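Local coordinates for protein L-threonine dehydrogenase (PDB 2YY7) that probably catalyses the NAD-dependent oxidation of L-threonine, as a member of the short-chain dehydrogenase/reductase superfamily related to UDP-galactose 4-epimerase, at residues A[9-14]-A[42-47]; A[3-8]-A[24-29]; A[207-212]-A[274-279]. One frame throughout, in Å; residues are numbered along the deposited sequence.

From the N terminus the chain runs through residues 3-8 and straight on into 9-14, so contacts 2 and 1 open one after the other. Contact 2 closes first, when the end of helix 13-26 reaches 24-29. Contact 1 closes later, at helix 42-45. Their segments alternate, so the two loops cross, and they touch where Thr28 packs against Ser46 and Gly47. Together they tie the first strand, the NAD-binding turn and the helices around them. Contact 3 follows in series on the opposite side of the chain's centre, about 30 Å from contact 1 between centres. It joins the approach to strand 211-215 to the end of helix 272-276.

Contact 1: residues A[9-14]-A[42-47]; sequences GACGQI and DVVNSG. With NAD (nicotinamide-adenine-dinucleotide), chain E.
The flat group here is the peptide carbonyl of Ala10, and both methyls of Val43 come up to its oxygen. Val43 CG2 lies 4.0 Å and Val43 CG1 4.1 Å from Ala10 O. Next to this, Cys11 SG sits at the two valines, 3.9 Å from Val44 CG2 and 4.0 Å from Val43 CG1. The sulfur lies anti to its own carbonyl carbon (chi1 -64°), which carries it out to helix 42-45. The contact is buried, and no hydrogen bond crosses it; the cysteine and valine side chains meet apolarly. The backbone of 9-14 meanwhile holds NAD. Gln13 N bonds to NAD O1A at 2.8 Å, and Ile14 N to NAD O1N at 2.9 Å with an angle of 173° at the hydrogen. Both bonds are nearly straight, and each grips one phosphate. Ile14 CD1 reaches NAD O4D of the nicotinamide ribose at 3.3 Å. With an alanine in place of Ile14 the backbone bond could remain, but the packing of CD1 against the ribose would be lost, probably opening a gap there. Side chains at Gly9 and Gly12 would run into NAD O4B and O5B. Cys11 N bonds to Asp35, which also binds NAD. The type I turn Gly9-Gly12 and its sequence belong to the glycine-rich GxxGxxG dinucleotide-binding motif of a Rossmann fold.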
loop_
_atom_site.group_PDB
_atom_site.type_symbol
_atom_site.label_atom_id
_atom_site.label_comp_id
_atom_site.label_asym_id
_atom_site.label_seq_id
_atom_site.Cartn_x
_atom_site.Cartn_y
_atom_site.Cartn_z
ATOM N N GLY A 9 23.356 -1.067 0.333
ATOM C CA GLY A 9 23.179 -1.024 -1.108
ATOM C C GLY A 9 24.055 0.096 -1.643
ATOM O O GLY A 9 23.673 0.808 -2.568
ATOM N N ALA A 10 25.245 0.232 -1.061
ATOM C CA ALA A 10 26.186 1.291 -1.418
ATOM C C ALA A 10 26.809 1.209 -2.805
ATOM O O ALA A 10 27.354 2.201 -3.298
ATOM C CB ALA A 10 27.296 1.370 -0.359
ATOM N N CYS A 11 26.737 0.040 -3.434
ATOM C CA CYS A 11 27.314 -0.140 -4.761
ATOM C C CYS A 11 26.358 0.218 -5.898
ATOM O O CYS A 11 26.715 0.123 -7.077
ATOM C CB CYS A 11 27.801 -1.586 -4.913
ATOM S SG CYS A 11 29.144 -2.007 -3.757
ATOM N N GLY A 12 25.152 0.648 -5.543
ATOM C CA GLY A 12 24.164 1.007 -6.546
ATOM C C GLY A 12 24.421 2.334 -7.236
ATOM O O GLY A 12 25.388 3.043 -6.924
ATOM N N GLN A 13 23.545 2.675 -8.177
ATOM C CA GLN A 13 23.663 3.919 -8.926
ATOM C C GLN A 13 23.710 5.131 -7.990
ATOM O O GLN A 13 24.525 6.033 -8.183
ATOM C CB GLN A 13 22.493 4.081 -9.908
ATOM C CG GLN A 13 22.711 5.210 -10.930
ATOM C CD GLN A 13 21.436 5.653 -11.635
ATOM O OE1 GLN A 13 21.483 6.408 -12.605
ATOM N NE2 GLN A 13 20.295 5.201 -11.141
ATOM N N ILE A 14 22.840 5.153 -6.981
ATOM C CA ILE A 14 22.815 6.268 -6.035
ATOM C C ILE A 14 23.855 6.081 -4.936
ATOM O O ILE A 14 24.616 7.002 -4.622
ATOM C CB ILE A 14 21.441 6.412 -5.345
ATOM C CG1 ILE A 14 20.331 6.535 -6.387
ATOM C CG2 ILE A 14 21.447 7.638 -4.433
ATOM C CD1 ILE A 14 18.934 6.541 -5.789
ATOM N N ASP A 42 35.201 1.529 -6.944
ATOM C CA ASP A 42 35.839 2.625 -6.232
ATOM C C ASP A 42 35.271 2.794 -4.825
ATOM O O ASP A 42 36.002 3.120 -3.893
ATOM C CB ASP A 42 35.664 3.940 -7.000
ATOM C CG ASP A 42 36.307 3.908 -8.376
ATOM O OD1 ASP A 42 35.820 3.156 -9.249
ATOM O OD2 ASP A 42 37.303 4.635 -8.581
ATOM N N VAL A 43 33.968 2.576 -4.675
ATOM C CA VAL A 43 33.325 2.733 -3.375
ATOM C C VAL A 43 33.787 1.687 -2.364
ATOM O O VAL A 43 33.950 1.994 -1.187
ATOM C CB VAL A 43 31.773 2.690 -3.499
ATOM C CG1 VAL A 43 31.319 1.349 -4.042
ATOM C CG2 VAL A 43 31.136 2.964 -2.146
ATOM N N VAL A 44 34.009 0.460 -2.823
ATOM C CA VAL A 44 34.457 -0.607 -1.933
ATOM C C VAL A 44 35.867 -0.369 -1.382
ATOM O O VAL A 44 36.116 -0.581 -0.195
ATOM C CB VAL A 44 34.432 -1.983 -2.646
ATOM C CG1 VAL A 44 34.972 -3.059 -1.719
ATOM C CG2 VAL A 44 33.010 -2.327 -3.066
ATOM N N ASN A 45 36.783 0.078 -2.239
ATOM C CA ASN A 45 38.163 0.315 -1.819
ATOM C C ASN A 45 38.425 1.678 -1.178
ATOM O O ASN A 45 39.444 1.860 -0.514
ATOM C CB ASN A 45 39.120 0.145 -3.004
ATOM C CG ASN A 45 39.051 -1.238 -3.622
ATOM O OD1 ASN A 45 39.060 -2.246 -2.920
ATOM N ND2 ASN A 45 38.990 -1.289 -4.947
ATOM N N SER A 46 37.520 2.633 -1.365
ATOM C CA SER A 46 37.728 3.965 -0.803
ATOM C C SER A 46 37.167 4.162 0.604
ATOM O O SER A 46 36.752 5.267 0.961
ATOM C CB SER A 46 37.149 5.027 -1.743
ATOM O OG SER A 46 35.749 4.870 -1.895
ATOM N N GLY A 47 37.161 3.100 1.404
ATOM C CA GLY A 47 36.649 3.215 2.760
ATOM C C GLY A 47 36.123 1.914 3.340
ATOM O O GLY A 47 36.134 0.885 2.666
HETATM P PA NAD E . 20.655 0.028 -7.848
HETATM O O1A NAD E . 21.593 0.704 -8.787
HETATM O O2A NAD E . 19.912 -1.131 -8.409
HETATM O O5B NAD E . 21.373 -0.310 -6.478
HETATM C C5B NAD E . 20.844 -1.249 -5.586
HETATM C C4B NAD E . 21.963 -1.832 -4.758
HETATM O O4B NAD E . 21.370 -2.639 -3.739
HETATM C C3B NAD E . 22.906 -2.723 -5.602
HETATM O O3B NAD E . 24.282 -2.339 -5.439
HETATM C C2B NAD E . 22.579 -4.137 -5.105
HETATM O O2B NAD E . 23.697 -5.006 -5.166
HETATM C C1B NAD E . 22.108 -3.857 -3.670
HETATM N N9A NAD E . 21.325 -4.963 -3.102
HETATM C C8A NAD E . 20.335 -5.697 -3.755
HETATM N N7A NAD E . 19.880 -6.628 -2.905
HETATM C C5A NAD E . 20.547 -6.475 -1.740
HETATM C C6A NAD E . 20.495 -7.190 -0.553
HETATM N N6A NAD E . 19.735 -8.259 -0.450
HETATM N N1A NAD E . 21.322 -6.832 0.479
HETATM C C2A NAD E . 22.203 -5.769 0.354
HETATM N N3A NAD E . 22.293 -5.062 -0.830
HETATM C C4A NAD E . 21.464 -5.438 -1.858
HETATM O O3 NAD E . 19.512 1.066 -7.408
HETATM P PN NAD E . 19.605 2.673 -7.201
HETATM O O1N NAD E . 20.855 3.082 -6.479
HETATM O O2N NAD E . 19.189 3.272 -8.498
HETATM O O5D NAD E . 18.359 2.915 -6.188
HETATM C C5D NAD E . 18.560 2.943 -4.768
HETATM C C4D NAD E . 17.208 3.287 -4.083
HETATM O O4D NAD E . 16.669 4.469 -4.647
HETATM C C3D NAD E . 16.127 2.223 -4.292
HETATM O O3D NAD E . 15.303 2.182 -3.131
HETATM C C2D NAD E . 15.292 2.782 -5.420
HETATM O O2D NAD E . 14.024 2.171 -5.387
HETATM C C1D NAD E . 15.320 4.282 -5.127
HETATM N N1N NAD E . 15.020 5.048 -6.360
HETATM C C2N NAD E . 15.934 5.070 -7.393
HETATM C C3N NAD E . 15.644 5.791 -8.547
HETATM C C7N NAD E . 16.667 5.931 -9.641
HETATM O O7N NAD E . 16.235 6.607 -10.770
HETATM N N7N NAD E . 17.897 5.395 -9.553
HETATM C C4N NAD E . 14.417 6.471 -8.667
HETATM C C5N NAD E . 13.513 6.461 -7.601
HETATM C C6N NAD E . 13.806 5.735 -6.462
#

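Contact 2: residues A[3-8]-A[24-29]; sequences PKILII and KLYGTE
Tyr26, in the last turn of helix 13-26, meets Pro3 and Ile5 with its ring. Pro3 CG lies over one ring face, 4.2 Å above the plane of Tyr26 and displaced toward the rim. The neighbouring Pro3 CD makes the close approach, 3.8 Å from Tyr26 CD2 and 3.9 Å from Tyr26 CE2. On the same side of the ring, but out beyond its rim, Ile5 CD1 comes obliquely to 4.0 Å from Tyr26 CD1. Both side chains cross the tyrosine at about a right angle. With Tyr26 CG anti to the carbonyl carbon (chi1 -56°), the ring swings toward the start of the strand. The packing round the ring is apolar.

At Gly27 the helix gives way to a positive phi (108°), a conformation in which a side chain would jam against the preceding carbonyl oxygen. The chain can then turn back toward strand 31-35. Strand 5-8, helix 13-26 and strand 31-35 form the first beta-alpha-beta unit of the Rossmann fold, and the tyrosine packs the far end of its helix onto its first strand. Ile5 also touches Leu22 of the same helix.

Further on, Glu29 offers its carbonyl oxygen. Lys4 CE lies 3.4 Å from Glu29 O. The lysine starts out pointing away from 24-29, and the bend at chi2 (58°) brings CE back. Its amino group is bonded to His67 O, and its backbone N to Thr70.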
loop_
_atom_site.group_PDB
_atom_site.type_symbol
_atom_site.label_atom_id
_atom_site.label_comp_id
_atom_site.label_asym_id
_atom_site.label_seq_id
_atom_site.Cartn_x
_atom_site.Cartn_y
_atom_site.Cartn_z
ATOM N N PRO A 3 27.555 11.884 12.910
ATOM C CA PRO A 3 26.856 10.602 12.897
ATOM C C PRO A 3 27.737 9.483 12.364
ATOM O O PRO A 3 28.739 9.727 11.693
ATOM C CB PRO A 3 25.670 10.877 11.983
ATOM C CG PRO A 3 26.269 11.795 10.961
ATOM C CD PRO A 3 27.078 12.755 11.819
ATOM N N LYS A 4 27.361 8.253 12.686
ATOM C CA LYS A 4 28.077 7.085 12.210
ATOM C C LYS A 4 27.076 6.497 11.222
ATOM O O LYS A 4 26.036 5.972 11.618
ATOM C CB LYS A 4 28.350 6.117 13.359
ATOM C CG LYS A 4 29.293 5.002 12.982
ATOM C CD LYS A 4 30.627 5.554 12.490
ATOM C CE LYS A 4 31.579 4.426 12.136
ATOM N NZ LYS A 4 31.855 3.568 13.330
ATOM N N ILE A 5 27.401 6.593 9.940
ATOM C CA ILE A 5 26.509 6.162 8.873
ATOM C C ILE A 5 26.725 4.785 8.252
ATOM O O ILE A 5 27.853 4.365 8.002
ATOM C CB ILE A 5 26.537 7.206 7.728
ATOM C CG1 ILE A 5 26.204 8.593 8.290
ATOM C CG2 ILE A 5 25.550 6.814 6.628
ATOM C CD1 ILE A 5 26.530 9.741 7.351
ATOM N N LEU A 6 25.618 4.099 7.996
ATOM C CA LEU A 6 25.647 2.798 7.347
ATOM C C LEU A 6 24.789 2.902 6.093
ATOM O O LEU A 6 23.584 3.159 6.169
ATOM C CB LEU A 6 25.086 1.703 8.258
ATOM C CG LEU A 6 24.925 0.337 7.577
ATOM C CD1 LEU A 6 26.290 -0.178 7.104
ATOM C CD2 LEU A 6 24.282 -0.649 8.547
ATOM N N ILE A 7 25.417 2.737 4.934
ATOM C CA ILE A 7 24.696 2.790 3.673
ATOM C C ILE A 7 24.513 1.358 3.175
ATOM O O ILE A 7 25.486 0.662 2.889
ATOM C CB ILE A 7 25.471 3.598 2.614
ATOM C CG1 ILE A 7 25.615 5.051 3.073
ATOM C CG2 ILE A 7 24.740 3.538 1.278
ATOM C CD1 ILE A 7 26.536 5.876 2.209
ATOM N N ILE A 8 23.261 0.922 3.096
ATOM C CA ILE A 8 22.942 -0.423 2.638
ATOM C C ILE A 8 22.617 -0.317 1.149
ATOM O O ILE A 8 21.724 0.439 0.756
ATOM C CB ILE A 8 21.738 -0.985 3.423
ATOM C CG1 ILE A 8 22.053 -0.955 4.923
ATOM C CG2 ILE A 8 21.431 -2.417 2.984
ATOM C CD1 ILE A 8 20.912 -1.459 5.801
ATOM N N LYS A 24 32.974 12.812 2.271
ATOM C CA LYS A 24 33.640 14.102 2.139
ATOM C C LYS A 24 33.152 15.047 3.232
ATOM O O LYS A 24 33.920 15.849 3.765
ATOM C CB LYS A 24 33.344 14.724 0.772
ATOM C CG LYS A 24 33.991 14.000 -0.398
ATOM C CD LYS A 24 33.565 14.578 -1.745
ATOM C CE LYS A 24 33.973 16.039 -1.911
ATOM N NZ LYS A 24 33.155 16.970 -1.080
ATOM N N LEU A 25 31.870 14.934 3.567
ATOM C CA LEU A 25 31.252 15.780 4.577
ATOM C C LEU A 25 31.499 15.341 6.011
ATOM O O LEU A 25 31.726 16.179 6.880
ATOM C CB LEU A 25 29.736 15.853 4.357
ATOM C CG LEU A 25 29.167 16.493 3.091
ATOM C CD1 LEU A 25 27.647 16.377 3.119
ATOM C CD2 LEU A 25 29.589 17.956 3.003
ATOM N N TYR A 26 31.459 14.036 6.267
ATOM C CA TYR A 26 31.632 13.555 7.633
ATOM C C TYR A 26 32.855 12.706 7.930
ATOM O O TYR A 26 33.055 12.296 9.073
ATOM C CB TYR A 26 30.385 12.786 8.077
ATOM C CG TYR A 26 29.100 13.579 7.973
ATOM C CD1 TYR A 26 28.217 13.369 6.919
ATOM C CD2 TYR A 26 28.769 14.540 8.927
ATOM C CE1 TYR A 26 27.033 14.095 6.813
ATOM C CE2 TYR A 26 27.584 15.274 8.829
ATOM C CZ TYR A 26 26.724 15.044 7.771
ATOM O OH TYR A 26 25.550 15.758 7.661
ATOM N N GLY A 27 33.674 12.435 6.922
ATOM C CA GLY A 27 34.857 11.627 7.160
ATOM C C GLY A 27 34.732 10.235 6.574
ATOM O O GLY A 27 33.688 9.597 6.678
ATOM N N THR A 28 35.814 9.768 5.964
ATOM C CA THR A 28 35.861 8.456 5.324
ATOM C C THR A 28 35.404 7.285 6.186
ATOM O O THR A 28 34.566 6.487 5.761
ATOM C CB THR A 28 37.284 8.161 4.815
ATOM O OG1 THR A 28 37.658 9.168 3.867
ATOM C CG2 THR A 28 37.350 6.785 4.154
ATOM N N GLU A 29 35.954 7.184 7.394
ATOM C CA GLU A 29 35.612 6.093 8.297
ATOM C C GLU A 29 34.316 6.259 9.086
ATOM O O GLU A 29 33.947 5.370 9.851
ATOM C CB GLU A 29 36.771 5.829 9.263
ATOM C CG GLU A 29 38.043 5.320 8.590
ATOM C CD GLU A 29 38.708 6.373 7.728
ATOM O OE1 GLU A 29 38.622 7.568 8.080
ATOM O OE2 GLU A 29 39.329 6.004 6.708
#

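Contact 3: residues A[207-212]-A[274-279]; sequences SETKMP and KIADSW
This is a buried apolar contact in which Met211, with Thr209, packs against Ala276 and Trp279. It joins the lead-in to strand 211-215 to the end of helix 272-276 and the turn after it. Met211 carries most of it. Its terminal methyl is close to the indole, with Met211 CE 3.3 Å from Trp279 CE3, a tight approach for two carbons. The two side chains meet at a slant. Met211 is extended through chi2 and bent at chi3 (89°), which brings CE round to the tryptophan. The same methyl touches the alanine, Met211 CE to Ala276 CB being 3.8 Å. Thr209 CG2 stands beside it, 3.9 Å from Ala276 CB, so one small methyl group is shared by both. The hydroxyl of Thr209 is used outside the contact, bonded to Ser206 O and Gln273 OE1.

Strand 211-215 lies in the main sheet, parallel to strand 164-174 and antiparallel to 245-247. The contact joins helix 272-276 to a strand of the Rossmann-type main sheet. Trp279 is about 7 Å from NAD, measured from its side chain, and a bound glycerol, probably from the crystallisation liquor, lies next to it.

A type I turn from Ala276 to Trp279 presents the indole, closed by Trp279 N to Ala276 O at 3.0 Å. Ile275 O accepts twice, from Ser278 N and from Ser278 OG. Ser278 OG to Ile275 O is 2.7 Å, and the hydroxyl approaches within the carbonyl plane, at one of the oxygen's lone pairs. Ile275 CG2 lies over one face of the indole of Trp279, offset toward the rim.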
loop_
_atom_site.group_PDB
_atom_site.type_symbol
_atom_site.label_atom_id
_atom_site.label_comp_id
_atom_site.label_asym_id
_atom_site.label_seq_id
_atom_site.Cartn_x
_atom_site.Cartn_y
_atom_site.Cartn_z
ATOM N N SER A 207 9.050 8.665 -28.321
ATOM C CA SER A 207 9.569 10.032 -28.347
ATOM C C SER A 207 8.962 11.119 -27.468
ATOM O O SER A 207 9.694 11.974 -26.970
ATOM C CB SER A 207 9.619 10.542 -29.797
ATOM O OG SER A 207 8.343 10.935 -30.268
ATOM N N GLU A 208 7.647 11.111 -27.269
ATOM C CA GLU A 208 7.021 12.153 -26.461
ATOM C C GLU A 208 6.642 11.731 -25.038
ATOM O O GLU A 208 5.766 12.335 -24.423
ATOM C CB GLU A 208 5.777 12.694 -27.175
ATOM C CG GLU A 208 6.014 13.128 -28.621
ATOM C CD GLU A 208 7.229 14.028 -28.780
ATOM O OE1 GLU A 208 7.272 15.096 -28.134
ATOM O OE2 GLU A 208 8.143 13.663 -29.557
ATOM N N THR A 209 7.304 10.701 -24.516
ATOM C CA THR A 209 7.035 10.217 -23.164
ATOM C C THR A 209 7.674 11.172 -22.156
ATOM O O THR A 209 8.844 11.023 -21.794
ATOM C CB THR A 209 7.609 8.798 -22.973
ATOM O OG1 THR A 209 7.051 7.927 -23.963
ATOM C CG2 THR A 209 7.275 8.256 -21.592
ATOM N N LYS A 210 6.901 12.163 -21.718
ATOM C CA LYS A 210 7.383 13.160 -20.768
ATOM C C LYS A 210 7.424 12.589 -19.355
ATOM O O LYS A 210 6.441 12.029 -18.874
ATOM C CB LYS A 210 6.476 14.392 -20.818
ATOM C CG LYS A 210 6.932 15.567 -19.977
ATOM C CD LYS A 210 5.956 16.721 -20.141
ATOM C CE LYS A 210 6.292 17.874 -19.217
ATOM N NZ LYS A 210 7.683 18.346 -19.458
ATOM N N MET A 211 8.568 12.730 -18.692
ATOM C CA MET A 211 8.722 12.201 -17.341
ATOM C C MET A 211 9.506 13.127 -16.430
ATOM O O MET A 211 10.248 13.993 -16.898
ATOM C CB MET A 211 9.449 10.855 -17.381
ATOM C CG MET A 211 8.787 9.801 -18.251
ATOM S SD MET A 211 9.770 8.282 -18.264
ATOM C CE MET A 211 9.073 7.444 -16.850
ATOM N N PRO A 212 9.344 12.953 -15.106
ATOM C CA PRO A 212 10.045 13.755 -14.095
ATOM C C PRO A 212 11.442 13.155 -13.954
ATOM O O PRO A 212 11.583 11.949 -13.721
ATOM C CB PRO A 212 9.220 13.531 -12.828
ATOM C CG PRO A 212 7.877 13.083 -13.342
ATOM C CD PRO A 212 8.251 12.191 -14.485
ATOM N N LYS A 274 4.720 0.768 -20.857
ATOM C CA LYS A 274 3.481 0.609 -20.102
ATOM C C LYS A 274 3.643 1.120 -18.673
ATOM O O LYS A 274 2.691 1.607 -18.069
ATOM C CB LYS A 274 3.051 -0.862 -20.106
ATOM C CG LYS A 274 2.673 -1.374 -21.504
ATOM C CD LYS A 274 2.211 -2.828 -21.501
ATOM C CE LYS A 274 3.333 -3.789 -21.126
ATOM N NZ LYS A 274 2.895 -5.218 -21.252
ATOM N N ILE A 275 4.850 1.002 -18.132
ATOM C CA ILE A 275 5.110 1.484 -16.782
ATOM C C ILE A 275 5.111 3.008 -16.833
ATOM O O ILE A 275 4.430 3.670 -16.046
ATOM C CB ILE A 275 6.488 1.007 -16.257
ATOM C CG1 ILE A 275 6.530 -0.523 -16.195
ATOM C CG2 ILE A 275 6.757 1.618 -14.889
ATOM C CD1 ILE A 275 7.845 -1.091 -15.701
ATOM N N ALA A 276 5.888 3.556 -17.763
ATOM C CA ALA A 276 5.993 5.000 -17.936
ATOM C C ALA A 276 4.633 5.664 -18.150
ATOM O O ALA A 276 4.367 6.731 -17.597
ATOM C CB ALA A 276 6.918 5.318 -19.109
ATOM N N ASP A 277 3.778 5.044 -18.958
ATOM C CA ASP A 277 2.459 5.613 -19.219
ATOM C C ASP A 277 1.583 5.675 -17.968
ATOM O O ASP A 277 0.603 6.413 -17.938
ATOM C CB ASP A 277 1.728 4.832 -20.315
ATOM C CG ASP A 277 2.385 4.983 -21.684
ATOM O OD1 ASP A 277 2.988 6.043 -21.953
ATOM O OD2 ASP A 277 2.282 4.043 -22.495
ATOM N N SER A 278 1.930 4.910 -16.933
ATOM C CA SER A 278 1.143 4.934 -15.704
ATOM C C SER A 278 1.675 5.973 -14.711
ATOM O O SER A 278 1.112 6.142 -13.627
ATOM C CB SER A 278 1.125 3.555 -15.039
ATOM O OG SER A 278 2.331 3.303 -14.346
ATOM N N TRP A 279 2.750 6.670 -15.081
ATOM C CA TRP A 279 3.335 7.688 -14.207
ATOM C C TRP A 279 3.076 9.111 -14.690
ATOM O O TRP A 279 2.764 9.335 -15.859
ATOM C CB TRP A 279 4.854 7.519 -14.092
ATOM C CG TRP A 279 5.321 6.247 -13.481
ATOM C CD1 TRP A 279 4.570 5.323 -12.811
ATOM C CD2 TRP A 279 6.669 5.769 -13.455
ATOM N NE1 TRP A 279 5.373 4.297 -12.367
ATOM C CE2 TRP A 279 6.666 4.547 -12.749
ATOM C CE3 TRP A 279 7.884 6.258 -13.959
ATOM C CZ2 TRP A 279 7.830 3.804 -12.534
ATOM C CZ3 TRP A 279 9.044 5.518 -13.744
ATOM C CH2 TRP A 279 9.007 4.305 -13.038
#